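PDB 3HOL: TbpB from Actinobacillus pleuropneumoniae, which probably binds host transferrin as the lipoprotein component of the bacterial transferrin receptor, serving iron acquisition. Local coordinates for residues L120-S125 / F175-A180; W126-N131 / L159-A164; Y404-D409 / G419-K424. All blocks are in the same frame, centred on the assembly; numbering follows the deposited sequence.

Contact 1: L120-S125 / F175-A180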
# COMPACT_ATOMS: atom_id res chain seq x y z
N LEU A 120 4.07 20.45 -2.42
CA LEU A 120 3.56 20.37 -1.06
C LEU A 120 4.64 20.11 -0.00
O LEU A 120 5.51 19.26 -0.19
CB LEU A 120 2.43 19.33 -0.96
CG LEU A 120 1.06 19.71 -1.56
CD1 LEU A 120 0.26 18.43 -1.74
CD2 LEU A 120 0.32 20.70 -0.68
N THR A 121 4.57 20.86 1.08
CA THR A 121 5.56 20.73 2.19
C THR A 121 4.92 19.91 3.29
O THR A 121 3.87 20.29 3.76
CB THR A 121 5.96 22.13 2.72
OG1 THR A 121 6.72 22.75 1.70
CG2 THR A 121 6.81 22.04 3.98
N TYR A 122 5.53 18.78 3.67
CA TYR A 122 5.06 18.01 4.83
C TYR A 122 6.00 18.39 5.99
O TYR A 122 7.24 18.33 5.85
CB TYR A 122 5.21 16.53 4.55
CG TYR A 122 4.28 16.01 3.49
CD1 TYR A 122 3.19 15.21 3.85
CD2 TYR A 122 4.49 16.30 2.13
CE1 TYR A 122 2.31 14.68 2.85
CE2 TYR A 122 3.61 15.79 1.13
CZ TYR A 122 2.54 14.99 1.51
OH TYR A 122 1.70 14.48 0.56
N THR A 123 5.40 18.70 7.14
CA THR A 123 6.12 19.08 8.32
C THR A 123 5.79 18.14 9.46
O THR A 123 4.61 17.79 9.66
CB THR A 123 5.74 20.52 8.74
OG1 THR A 123 6.12 21.41 7.67
CG2 THR A 123 6.57 20.93 9.94
N GLY A 124 6.81 17.78 10.24
CA GLY A 124 6.61 16.87 11.37
C GLY A 124 7.88 16.68 12.19
O GLY A 124 8.62 17.64 12.42
N SER A 125 8.11 15.45 12.67
CA SER A 125 9.25 15.19 13.55
C SER A 125 10.04 14.01 13.03
O SER A 125 9.67 13.41 12.03
CB SER A 125 8.80 14.83 14.97
OG SER A 125 8.04 13.60 14.96
N PHE A 175 9.68 18.13 4.57
CA PHE A 175 9.88 17.51 3.26
C PHE A 175 9.13 18.32 2.21
O PHE A 175 8.04 18.80 2.47
CB PHE A 175 9.34 16.06 3.25
CG PHE A 175 9.89 15.20 4.37
CD1 PHE A 175 11.09 14.49 4.20
CD2 PHE A 175 9.20 15.11 5.59
CE1 PHE A 175 11.62 13.71 5.27
CE2 PHE A 175 9.70 14.31 6.67
CZ PHE A 175 10.89 13.62 6.51
N GLU A 176 9.72 18.48 1.02
CA GLU A 176 9.00 19.15 -0.05
C GLU A 176 8.79 18.17 -1.17
O GLU A 176 9.74 17.62 -1.70
CB GLU A 176 9.80 20.38 -0.56
CG GLU A 176 9.14 21.07 -1.72
CD GLU A 176 10.09 22.09 -2.39
OE1 GLU A 176 10.14 23.21 -1.87
OE2 GLU A 176 10.80 21.75 -3.38
N VAL A 177 7.53 17.92 -1.53
CA VAL A 177 7.22 16.92 -2.54
C VAL A 177 6.70 17.62 -3.80
O VAL A 177 5.70 18.35 -3.76
CB VAL A 177 6.21 15.84 -2.05
CG1 VAL A 177 5.93 14.79 -3.18
CG2 VAL A 177 6.77 15.13 -0.77
N ASP A 178 7.38 17.35 -4.92
CA ASP A 178 6.90 17.80 -6.22
C ASP A 178 6.21 16.61 -6.87
O ASP A 178 6.89 15.71 -7.39
CB ASP A 178 8.06 18.32 -7.08
CG ASP A 178 7.58 18.99 -8.41
OD1 ASP A 178 6.47 18.68 -8.89
OD2 ASP A 178 8.34 19.81 -8.96
N PHE A 179 4.88 16.56 -6.79
CA PHE A 179 4.17 15.41 -7.33
C PHE A 179 4.24 15.33 -8.87
O PHE A 179 4.11 14.24 -9.46
CB PHE A 179 2.72 15.37 -6.80
CG PHE A 179 2.63 14.94 -5.32
CD1 PHE A 179 2.57 15.91 -4.30
CD2 PHE A 179 2.67 13.60 -4.97
CE1 PHE A 179 2.50 15.50 -2.91
CE2 PHE A 179 2.61 13.17 -3.62
CZ PHE A 179 2.55 14.13 -2.58
N ALA A 180 4.47 16.49 -9.50
CA ALA A 180 4.59 16.52 -10.96
C ALA A 180 5.82 15.77 -11.42
O ALA A 180 5.76 15.10 -12.45
CB ALA A 180 4.60 18.00 -11.52

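Contact 2: W126-N131 / L159-A164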
# COMPACT_ATOMS: atom_id res chain seq x y z
N TRP A 126 11.15 13.72 13.69
CA TRP A 126 11.85 12.47 13.42
C TRP A 126 12.38 11.99 14.78
O TRP A 126 12.37 12.76 15.74
CB TRP A 126 12.94 12.64 12.35
CG TRP A 126 14.14 13.58 12.71
CD1 TRP A 126 14.14 14.96 12.78
CD2 TRP A 126 15.49 13.17 12.97
NE1 TRP A 126 15.41 15.42 13.10
CE2 TRP A 126 16.25 14.34 13.23
CE3 TRP A 126 16.13 11.92 13.04
CZ2 TRP A 126 17.60 14.31 13.54
CZ3 TRP A 126 17.49 11.88 13.35
CH2 TRP A 126 18.22 13.08 13.60
N ASP A 127 12.75 10.72 14.84
CA ASP A 127 13.24 10.06 16.04
C ASP A 127 14.26 9.03 15.56
O ASP A 127 14.33 8.74 14.36
CB ASP A 127 12.07 9.35 16.74
CG ASP A 127 11.20 10.34 17.53
OD1 ASP A 127 11.70 10.83 18.55
OD2 ASP A 127 10.04 10.60 17.11
N PHE A 128 15.04 8.46 16.49
CA PHE A 128 16.13 7.57 16.12
C PHE A 128 16.55 6.75 17.30
O PHE A 128 16.27 7.11 18.47
CB PHE A 128 17.39 8.34 15.62
CG PHE A 128 17.99 9.31 16.65
CD1 PHE A 128 18.94 8.87 17.58
CD2 PHE A 128 17.63 10.65 16.67
CE1 PHE A 128 19.48 9.76 18.53
CE2 PHE A 128 18.16 11.53 17.61
CZ PHE A 128 19.10 11.07 18.54
N THR A 129 17.26 5.67 16.98
CA THR A 129 18.11 5.01 18.00
C THR A 129 19.49 4.80 17.39
O THR A 129 19.59 4.45 16.20
CB THR A 129 17.52 3.68 18.58
OG1 THR A 129 18.50 3.08 19.46
CG2 THR A 129 17.13 2.63 17.46
N SER A 130 20.55 5.07 18.15
CA SER A 130 21.87 4.66 17.63
C SER A 130 22.11 3.17 17.89
O SER A 130 21.26 2.47 18.46
CB SER A 130 22.99 5.51 18.24
OG SER A 130 23.25 5.04 19.56
N ASN A 131 23.24 2.65 17.41
CA ASN A 131 23.65 1.33 17.86
C ASN A 131 24.35 1.48 19.22
O ASN A 131 24.41 2.61 19.75
CB ASN A 131 24.58 0.68 16.81
CG ASN A 131 25.88 1.40 16.64
OD1 ASN A 131 26.05 2.56 17.01
ND2 ASN A 131 26.85 0.69 16.05
N LEU A 159 21.76 5.18 22.14
CA LEU A 159 21.13 6.47 22.38
C LEU A 159 19.82 6.62 21.60
O LEU A 159 19.81 6.41 20.37
CB LEU A 159 22.06 7.59 21.93
CG LEU A 159 21.50 9.03 21.92
CD1 LEU A 159 21.11 9.49 23.33
CD2 LEU A 159 22.52 9.98 21.34
N VAL A 160 18.74 7.02 22.28
CA VAL A 160 17.43 7.25 21.65
C VAL A 160 17.11 8.75 21.65
O VAL A 160 17.48 9.44 22.59
CB VAL A 160 16.31 6.50 22.40
CG1 VAL A 160 15.02 6.43 21.57
CG2 VAL A 160 16.75 5.03 22.71
N SER A 161 16.41 9.24 20.61
CA SER A 161 15.96 10.65 20.59
C SER A 161 15.20 11.00 21.90
O SER A 161 15.30 12.12 22.40
CB SER A 161 15.03 10.92 19.40
OG SER A 161 14.08 9.86 19.28
N GLY A 162 14.49 10.02 22.45
CA GLY A 162 13.72 10.21 23.69
C GLY A 162 14.58 10.34 24.93
O GLY A 162 14.10 10.72 26.00
N ASP A 163 15.88 10.08 24.80
CA ASP A 163 16.82 10.43 25.88
C ASP A 163 17.19 11.90 25.93
O ASP A 163 17.79 12.34 26.92
CB ASP A 163 18.12 9.57 25.78
CG ASP A 163 17.84 8.07 25.95
OD1 ASP A 163 17.04 7.72 26.85
OD2 ASP A 163 18.44 7.25 25.20
N ALA A 164 16.89 12.68 24.88
CA ALA A 164 17.46 14.03 24.80
C ALA A 164 16.63 15.02 25.64
O ALA A 164 15.41 14.92 25.68
CB ALA A 164 17.53 14.52 23.31

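Contact 3: Y404-D409 / G419-K424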
# COMPACT_ATOMS: atom_id res chain seq x y z
N TYR A 404 -17.24 -16.89 -20.19
CA TYR A 404 -17.65 -15.68 -19.46
C TYR A 404 -16.88 -14.50 -20.02
O TYR A 404 -15.93 -13.99 -19.40
CB TYR A 404 -17.38 -15.86 -17.97
CG TYR A 404 -18.26 -16.92 -17.35
CD1 TYR A 404 -19.61 -16.65 -17.03
CD2 TYR A 404 -17.76 -18.20 -17.08
CE1 TYR A 404 -20.42 -17.64 -16.49
CE2 TYR A 404 -18.57 -19.18 -16.54
CZ TYR A 404 -19.89 -18.90 -16.24
OH TYR A 404 -20.68 -19.88 -15.67
N ARG A 405 -17.29 -14.09 -21.22
CA ARG A 405 -16.60 -13.07 -21.98
C ARG A 405 -16.92 -11.65 -21.49
O ARG A 405 -18.03 -11.36 -21.06
CB ARG A 405 -17.03 -13.16 -23.45
CG ARG A 405 -16.69 -14.49 -24.16
CD ARG A 405 -17.77 -14.80 -25.18
NE ARG A 405 -18.95 -15.44 -24.57
CZ ARG A 405 -20.19 -15.42 -25.09
NH1 ARG A 405 -20.44 -14.78 -26.24
NH2 ARG A 405 -21.18 -16.05 -24.47
N THR A 406 -15.96 -10.75 -21.65
CA THR A 406 -16.31 -9.33 -21.59
C THR A 406 -15.73 -8.69 -22.83
O THR A 406 -14.72 -9.16 -23.36
CB THR A 406 -15.76 -8.65 -20.32
OG1 THR A 406 -14.33 -8.79 -20.29
CG2 THR A 406 -16.34 -9.27 -19.03
N GLU A 407 -16.38 -7.64 -23.31
CA GLU A 407 -15.93 -6.88 -24.48
C GLU A 407 -16.24 -5.44 -24.22
O GLU A 407 -17.28 -5.12 -23.63
CB GLU A 407 -16.70 -7.29 -25.74
CG GLU A 407 -16.69 -8.78 -26.00
CD GLU A 407 -17.55 -9.19 -27.21
OE1 GLU A 407 -18.41 -8.39 -27.65
OE2 GLU A 407 -17.36 -10.35 -27.65
N PHE A 408 -15.37 -4.55 -24.69
CA PHE A 408 -15.55 -3.12 -24.54
C PHE A 408 -15.08 -2.41 -25.80
O PHE A 408 -14.08 -2.82 -26.41
CB PHE A 408 -14.74 -2.60 -23.33
CG PHE A 408 -15.07 -3.31 -22.06
CD1 PHE A 408 -16.05 -2.80 -21.21
CD2 PHE A 408 -14.43 -4.50 -21.72
CE1 PHE A 408 -16.38 -3.45 -20.06
CE2 PHE A 408 -14.75 -5.18 -20.54
CZ PHE A 408 -15.74 -4.66 -19.72
N ASP A 409 -15.85 -1.40 -26.20
CA ASP A 409 -15.44 -0.44 -27.23
C ASP A 409 -15.04 0.82 -26.51
O ASP A 409 -15.80 1.34 -25.70
CB ASP A 409 -16.57 -0.11 -28.19
CG ASP A 409 -17.09 -1.32 -28.94
OD1 ASP A 409 -16.48 -2.40 -28.86
OD2 ASP A 409 -18.13 -1.17 -29.59
N GLY A 419 -19.59 -1.46 -22.86
CA GLY A 419 -19.17 -2.82 -22.66
C GLY A 419 -20.29 -3.82 -22.59
O GLY A 419 -21.47 -3.46 -22.48
N LYS A 420 -19.89 -5.09 -22.66
CA LYS A 420 -20.79 -6.21 -22.63
C LYS A 420 -20.21 -7.28 -21.75
O LYS A 420 -19.02 -7.59 -21.87
CB LYS A 420 -20.96 -6.79 -24.04
CG LYS A 420 -21.64 -5.86 -25.05
CD LYS A 420 -21.53 -6.50 -26.47
CE LYS A 420 -22.61 -6.00 -27.42
NZ LYS A 420 -22.60 -4.52 -27.51
N LEU A 421 -21.02 -7.87 -20.87
CA LEU A 421 -20.53 -8.96 -20.05
C LEU A 421 -21.44 -10.14 -20.23
O LEU A 421 -22.67 -10.00 -20.09
CB LEU A 421 -20.42 -8.57 -18.57
CG LEU A 421 -19.52 -7.37 -18.26
CD1 LEU A 421 -20.34 -6.08 -18.23
CD2 LEU A 421 -18.76 -7.56 -16.93
N PHE A 422 -20.85 -11.31 -20.51
CA PHE A 422 -21.60 -12.49 -21.00
C PHE A 422 -21.63 -13.63 -20.02
O PHE A 422 -20.67 -13.84 -19.29
CB PHE A 422 -20.98 -13.04 -22.32
CG PHE A 422 -21.26 -12.17 -23.51
CD1 PHE A 422 -22.41 -12.39 -24.29
CD2 PHE A 422 -20.42 -11.11 -23.85
CE1 PHE A 422 -22.69 -11.58 -25.36
CE2 PHE A 422 -20.70 -10.29 -24.93
CZ PHE A 422 -21.83 -10.53 -25.70
N ASP A 423 -22.76 -14.36 -20.02
CA ASP A 423 -22.84 -15.68 -19.39
C ASP A 423 -22.19 -16.70 -20.34
O ASP A 423 -22.08 -16.46 -21.56
CB ASP A 423 -24.30 -16.05 -19.13
CG ASP A 423 -24.44 -17.27 -18.23
OD1 ASP A 423 -23.41 -17.79 -17.79
OD2 ASP A 423 -25.58 -17.69 -17.98
N LYS A 424 -21.75 -17.84 -19.79
CA LYS A 424 -21.19 -18.88 -20.65
C LYS A 424 -22.31 -19.42 -21.61
O LYS A 424 -23.48 -19.54 -21.21
CB LYS A 424 -20.50 -19.97 -19.82
CG LYS A 424 -21.08 -21.33 -19.92
CD LYS A 424 -20.40 -22.31 -18.98
CE LYS A 424 -19.07 -22.70 -19.51
NZ LYS A 424 -18.78 -24.07 -19.00
O HOH W 1 -23.47 -18.72 -15.21

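Contact 1: L120-S125 / F175-A180
Y122 and F179 meet edge to edge: Y122 OH lies in the plane of the F179 ring, 3.3 Å from F179 CZ, and F179 CZ in turn sits at the rim of the tyrosine ring, near its plane. One face of the F179 ring is taken by V177 CG1, from two residues earlier in the same segment, 3.4 Å above the plane and over the ring centre. The other branch of the same valine, CG2, comes obliquely to the tyrosine, 3.7 Å from Y122 CE2, and L120 CD1 approaches F179 CE1 obliquely as well. V177 thus serves both rings, because chi1 of -179° sets CG1 anti to the backbone N and CG2 beside it. Y122 OH also hydrogen-bonds to A243 O, which helps fix the ring at its far end.

The backbones run antiparallel, at 152° between the short strand axes. L120 and V177 form one hydrogen-bonded pair, with V177 N to L120 O at 2.8 Å and L120 N to V177 O at 3.0 Å. Y122 and F175 form the next, and the non-hydrogen-bonded pair T121–E176 lies between them, its side chains on the opposite face.

Strands 119-133 and 171-178 are neighbours in the N-lobe beta barrel. The face bearing L120, Y122, F175 and V177 packs inward, where F175 meets F261 of strand 257-265, V177 meets I202 of strand 193-203, and F179 touches both I202 and P115.

Contact 2: W126-N131 / L159-A164
S161 N donates to F128 O and S130 N to L159 O, so that the chains join in a single bridge, T129 with V160, whose CA atoms are 4.3 Å apart. Beyond it, S161 turns its hydroxyl back onto the strand. With chi1 at 45°, S161 OG lies between its own N and carbonyl carbon, where it donates to D127 OD1 at 2.7 Å, on the anti lone pair of that oxygen, and accepts a longer bond from F128 N at 3.3 Å. D127 OD2 pairs with K75, so the carboxylate is gripped through both oxygens, which would probably favour its charged form.

The second segment lies in the long loop between strands 119-133 and 171-178 of the N-lobe barrel, and here it folds back along the edge of the first strand. A short 3-10 turn over 161-163, held by D163 N to V160 O, follows the bridge; D163 OD2 also accepts from V160 N, and D163 OD1 is salt-bridged to K100.

Over the F128 ring, S161 CB makes a CH-pi contact, 4.0 Å from the centroid and 27° off the normal, while L159 CG packs against F128 CE1. Y171 and F227 also meet the F128 ring edge-to-face. S130 OG has two partners: it accepts from L159 N at 3.0 Å and donates to N131 O at 2.7 Å, in the carbonyl plane and on a lone pair.

Contact 3: Y404-D409 / G419-K424
Stacking is led by R405 and F422: the guanidinium lies flat on the phenyl ring, centres 4.3 Å apart and planes inclined by 23°, with NH1 over the ring toward its rim. Bends at chi2 and chi3 fold the arginine chain back over that face. At the tyrosine, K424 CB makes a CH-pi contact over one face of Y404, 3.9 Å from the ring centroid and 17° off the normal.

Polar links tie the same side chains down. R405 NH2 gives a weak hydrogen bond to D423 O at 3.1 Å, and bonds from NE to G403 O and from NH2 to G426 O hold the guanidinium further. Y404 OH donates to a water, which in turn donates to D423 OD1 at 2.7 Å, so the water bridges phenol and carboxylate, while D423 OD2 accepts from W392 NE1.

Among apolar contacts, T406 CG2 meets L421 CD2 at 3.6 Å on the face where W382 packs. F408 CD1 comes to 3.4 Å from G419 CA, the ring lying obliquely across this residue without a side chain.

Backbone bonds join E407 and K420 in both directions, and F422 N donates to R405 O at 2.9 Å. Strands 405-411 and 416-421, at 174° over the short segments, form an antiparallel beta hairpin, the up-and-down connection of the C-lobe beta barrel.

The first segments of contacts 1 and 2, 120-125 and 126-131, follow one another on strand 119-133, centres about 23 Å apart, whereas contact 3 stands in the other barrel, about 44 Å from contact 1 and about 58 Å from contact 2 between centres. All residues touching in contact 2 are buried, as are most in contact 1, but contact 3 is only partly buried and includes two exposed lysines. The chemistry follows. Contact 1 joins neighbouring barrel strands through a backbone ladder backed by rings and aliphatic branches; contact 2 fastens a loop to the strand with serine hydroxyls and a carboxylate; contact 3 combines a hairpin with a cation stacked on an aromatic ring and a water bridge.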